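Side-chain contacts in Serine/threonine-protein kinase PknI (Mycobacterium tuberculosis, PDB 5XLM), which phosphorylates serine and threonine residues of proteins and slows mycobacterial growth in the infected host, the piece described here being its extracellular sensor domain: residues A172-S175 with G176-P179; T70-P74 with T75-A79. All blocks are in the same frame, centred on the assembly; numbering follows the deposited sequence.

Overall arrangement
From the N terminus the chain runs through strand 38-51 and the short strand 54-55 into strand 62-72, and contact 2 (70-74 with 75-79) closes the tight turn that sends it back along strand 77-83. The chain then builds the rest of the antiparallel sheet before contact 1 (172-175 with 176-179), where strand 165-174 ends and the C-terminal segment leaves it. The two contacts stand in series, neither nested nor crossed. The centres of contact 1 and contact 2 lie about 19 Å apart. Both reach the same sheet: strand 38-51 pairs with strand 62-72 of the hairpin and also with strand 165-174, and D37, just before it, bonds to residues of both contacts.

Contact 1: A172-S175 with G176-P179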
loop_
_atom_site.group_PDB
_atom_site.type_symbol
_atom_site.label_atom_id
_atom_site.label_comp_id
_atom_site.label_asym_id
_atom_site.label_seq_id
_atom_site.Cartn_x
_atom_site.Cartn_y
_atom_site.Cartn_z
ATOM N N ALA A 172 0.294 1.083 -8.093
ATOM C CA ALA A 172 -0.722 1.994 -7.583
ATOM C C ALA A 172 -0.937 3.103 -8.600
ATOM O O ALA A 172 0.021 3.756 -9.023
ATOM C CB ALA A 172 -0.317 2.580 -6.226
ATOM N N SER A 173 -2.190 3.310 -8.994
ATOM C CA SER A 173 -2.538 4.318 -9.983
ATOM C C SER A 173 -3.702 5.148 -9.471
ATOM O O SER A 173 -4.651 4.612 -8.888
ATOM C CB SER A 173 -2.885 3.673 -11.332
ATOM O OG SER A 173 -3.628 2.479 -11.152
ATOM N N ARG A 174 -3.620 6.458 -9.683
ATOM C CA ARG A 174 -4.627 7.377 -9.171
ATOM C C ARG A 174 -5.845 7.388 -10.085
ATOM O O ARG A 174 -5.715 7.472 -11.311
ATOM C CB ARG A 174 -4.041 8.783 -9.042
ATOM C CG ARG A 174 -4.968 9.783 -8.375
ATOM C CD ARG A 174 -4.312 11.148 -8.261
ATOM N NE ARG A 174 -5.145 12.097 -7.525
ATOM C CZ ARG A 174 -6.084 12.855 -8.080
ATOM N NH1 ARG A 174 -6.320 12.773 -9.382
ATOM N NH2 ARG A 174 -6.793 13.692 -7.332
ATOM N N SER A 175 -7.031 7.306 -9.487
ATOM C CA SER A 175 -8.299 7.277 -10.216
ATOM C C SER A 175 -9.122 8.484 -9.778
ATOM O O SER A 175 -10.060 8.363 -8.988
ATOM C CB SER A 175 -9.046 5.959 -9.966
ATOM O OG SER A 175 -8.210 4.843 -10.219
ATOM N N GLY A 176 -8.762 9.655 -10.294
ATOM C CA GLY A 176 -9.497 10.859 -9.964
ATOM C C GLY A 176 -9.305 11.295 -8.518
ATOM O O GLY A 176 -8.416 10.839 -7.799
ATOM N N ASP A 177 -10.188 12.200 -8.100
ATOM C CA ASP A 177 -10.100 12.816 -6.786
ATOM C C ASP A 177 -10.673 11.890 -5.715
ATOM O O ASP A 177 -11.107 10.765 -5.984
ATOM C CB ASP A 177 -10.824 14.159 -6.782
ATOM C CG ASP A 177 -10.393 15.058 -7.923
ATOM O OD1 ASP A 177 -9.250 14.907 -8.405
ATOM O OD2 ASP A 177 -11.199 15.918 -8.338
ATOM N N LEU A 178 -10.673 12.379 -4.473
ATOM C CA LEU A 178 -11.206 11.615 -3.359
ATOM C C LEU A 178 -12.712 11.422 -3.518
ATOM O O LEU A 178 -13.378 12.190 -4.215
ATOM C CB LEU A 178 -10.915 12.327 -2.039
ATOM C CG LEU A 178 -9.474 12.345 -1.534
ATOM C CD1 LEU A 178 -9.338 13.337 -0.395
ATOM C CD2 LEU A 178 -9.059 10.953 -1.083
ATOM N N PRO A 179 -13.268 10.393 -2.884
ATOM C CA PRO A 179 -14.725 10.290 -2.780
ATOM C C PRO A 179 -15.248 11.281 -1.758
ATOM O O PRO A 179 -14.972 11.147 -0.555
ATOM C CB PRO A 179 -14.955 8.841 -2.318
ATOM C CG PRO A 179 -13.633 8.148 -2.475
ATOM C CD PRO A 179 -12.593 9.210 -2.330
#
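R174 and D177 join side chains across the bend where the chain leaves its last strand. The charged link is a salt bridge carried by one hydrogen bond: R174 NH2 donates to D177 OD1 at 2.9 Å, with an N-H...O angle of 162°. OD1 lies at the edge of the guanidinium, close to its plane, and takes the bond on its anti side; the carboxylate itself is turned 52° from the guanidinium. With CG anti to the backbone N (chi1 -174°) and the chain extended as far as NE, R174 runs alongside the bend to reach the aspartate. A second contact is made over the flat of the group, where the carbonyl oxygen of G176 sits above the centre of one face, 3.1 Å from R174 CZ. This is a close polar approach without a hydrogen bond: the oxygen lies over the face, whereas the N-H bonds lie in the guanidinium plane, so the angles are poor. G176 turns the chain with a positive phi. Around this surface bend, R174 NE bonds to D37 O, giving the guanidinium a second anchor, and D177 O bonds to T39 OG1. The bend is thus tied to D37, just before strand 38-51, and to T39 at the start of that strand, the antiparallel neighbour of strand 165-174.

Contact 2: T70-P74 with T75-A79; sequences TSCTP and TECLA
C72 and C77 each turn SG anti to the carbonyl carbon, beside the backbone N (chi1 -62° and -75°), and so point their sulfurs at each other across the two strands. The disulfide, C72 SG to C77 SG at 2.0 Å, has a chi3 of 109° and bridges a non-hydrogen-bonded antiparallel pair. Next to it, S71 and L78, whose side chains lie on the opposite face from the cystine, form a hydrogen-bonded pair: S71 N donates to L78 O at 3.0 Å and L78 N to S71 O at 3.1 Å. On the cystine face T70 lays its methyl against the neighbouring strand, CG2 3.2 Å from L78 O, while T70 OG1 bonds to L36 O outside the hairpin. Beyond the cystine the turn is held twice by T73. Its backbone N donates to E76 O at 2.8 Å, and its hydroxyl, OG1, accepts from E76 N at 3.1 Å in a fairly straight bond. W109 of strand 108-117 touches T70, C77 and A79 on the cystine face. The covalent link thus fixes the strand ends just before an exposed turn, whose polar bonds at T73 and E76 continue the closure, so this end of the hairpin in the sensor domain is probably restrained against fraying.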
loop_
_atom_site.group_PDB
_atom_site.type_symbol
_atom_site.label_atom_id
_atom_site.label_comp_id
_atom_site.label_asym_id
_atom_site.label_seq_id
_atom_site.Cartn_x
_atom_site.Cartn_y
_atom_site.Cartn_z
ATOM N N THR A 70 -2.486 13.107 2.206
ATOM C CA THR A 70 -1.100 13.312 2.601
ATOM C C THR A 70 -0.962 14.630 3.347
ATOM O O THR A 70 -1.567 15.636 2.966
ATOM C CB THR A 70 -0.169 13.296 1.377
ATOM O OG1 THR A 70 -0.220 12.007 0.750
ATOM C CG2 THR A 70 1.268 13.597 1.779
ATOM N N SER A 71 -0.174 14.614 4.421
ATOM C CA SER A 71 0.171 15.819 5.163
ATOM C C SER A 71 1.668 15.814 5.433
ATOM O O SER A 71 2.216 14.811 5.904
ATOM C CB SER A 71 -0.614 15.909 6.478
ATOM O OG SER A 71 -0.260 14.861 7.361
ATOM N N CYS A 72 2.328 16.927 5.126
ATOM C CA CYS A 72 3.774 17.043 5.237
ATOM C C CYS A 72 4.139 18.094 6.274
ATOM O O CYS A 72 3.553 19.181 6.307
ATOM C CB CYS A 72 4.411 17.415 3.891
ATOM S SG CYS A 72 4.198 16.221 2.541
ATOM N N THR A 73 5.106 17.757 7.121
ATOM C CA THR A 73 5.770 18.725 7.982
ATOM C C THR A 73 7.001 19.208 7.223
ATOM O O THR A 73 7.266 18.711 6.121
ATOM C CB THR A 73 6.136 18.091 9.325
ATOM O OG1 THR A 73 7.239 17.194 9.144
ATOM C CG2 THR A 73 4.948 17.328 9.892
ATOM N N PRO A 74 7.764 20.177 7.738
ATOM C CA PRO A 74 9.005 20.555 7.044
ATOM C C PRO A 74 9.996 19.411 6.882
ATOM O O PRO A 74 10.888 19.499 6.027
ATOM C CB PRO A 74 9.580 21.675 7.928
ATOM C CG PRO A 74 8.806 21.621 9.212
ATOM C CD PRO A 74 7.457 21.118 8.829
ATOM N N THR A 75 9.867 18.337 7.661
ATOM C CA THR A 75 10.833 17.246 7.638
ATOM C C THR A 75 10.305 15.948 7.045
ATOM O O THR A 75 11.079 15.221 6.417
ATOM C CB THR A 75 11.351 16.967 9.057
ATOM O OG1 THR A 75 10.244 16.845 9.960
ATOM C CG2 THR A 75 12.261 18.095 9.524
ATOM N N GLU A 76 9.022 15.630 7.219
ATOM C CA GLU A 76 8.492 14.342 6.791
ATOM C C GLU A 76 7.167 14.520 6.064
ATOM O O GLU A 76 6.442 15.494 6.286
ATOM C CB GLU A 76 8.293 13.393 7.981
ATOM C CG GLU A 76 9.570 13.040 8.725
ATOM C CD GLU A 76 9.321 12.098 9.889
ATOM O OE1 GLU A 76 8.150 11.711 10.099
ATOM O OE2 GLU A 76 10.292 11.746 10.594
ATOM N N CYS A 77 6.857 13.560 5.196
ATOM C CA CYS A 77 5.560 13.462 4.541
ATOM C C CYS A 77 4.925 12.125 4.899
ATOM O O CYS A 77 5.545 11.071 4.722
ATOM C CB CYS A 77 5.685 13.594 3.021
ATOM S SG CYS A 77 5.988 15.265 2.399
ATOM N N LEU A 78 3.697 12.173 5.406
ATOM C CA LEU A 78 2.947 10.981 5.768
ATOM C C LEU A 78 1.691 10.882 4.917
ATOM O O LEU A 78 1.104 11.896 4.527
ATOM C CB LEU A 78 2.558 10.993 7.249
ATOM C CG LEU A 78 3.692 11.056 8.268
ATOM C CD1 LEU A 78 3.117 11.134 9.671
ATOM C CD2 LEU A 78 4.602 9.852 8.127
ATOM N N ALA A 79 1.277 9.650 4.643
ATOM C CA ALA A 79 0.080 9.385 3.863
ATOM C C ALA A 79 -0.765 8.360 4.597
ATOM O O ALA A 79 -0.246 7.340 5.063
ATOM C CB ALA A 79 0.432 8.880 2.459
#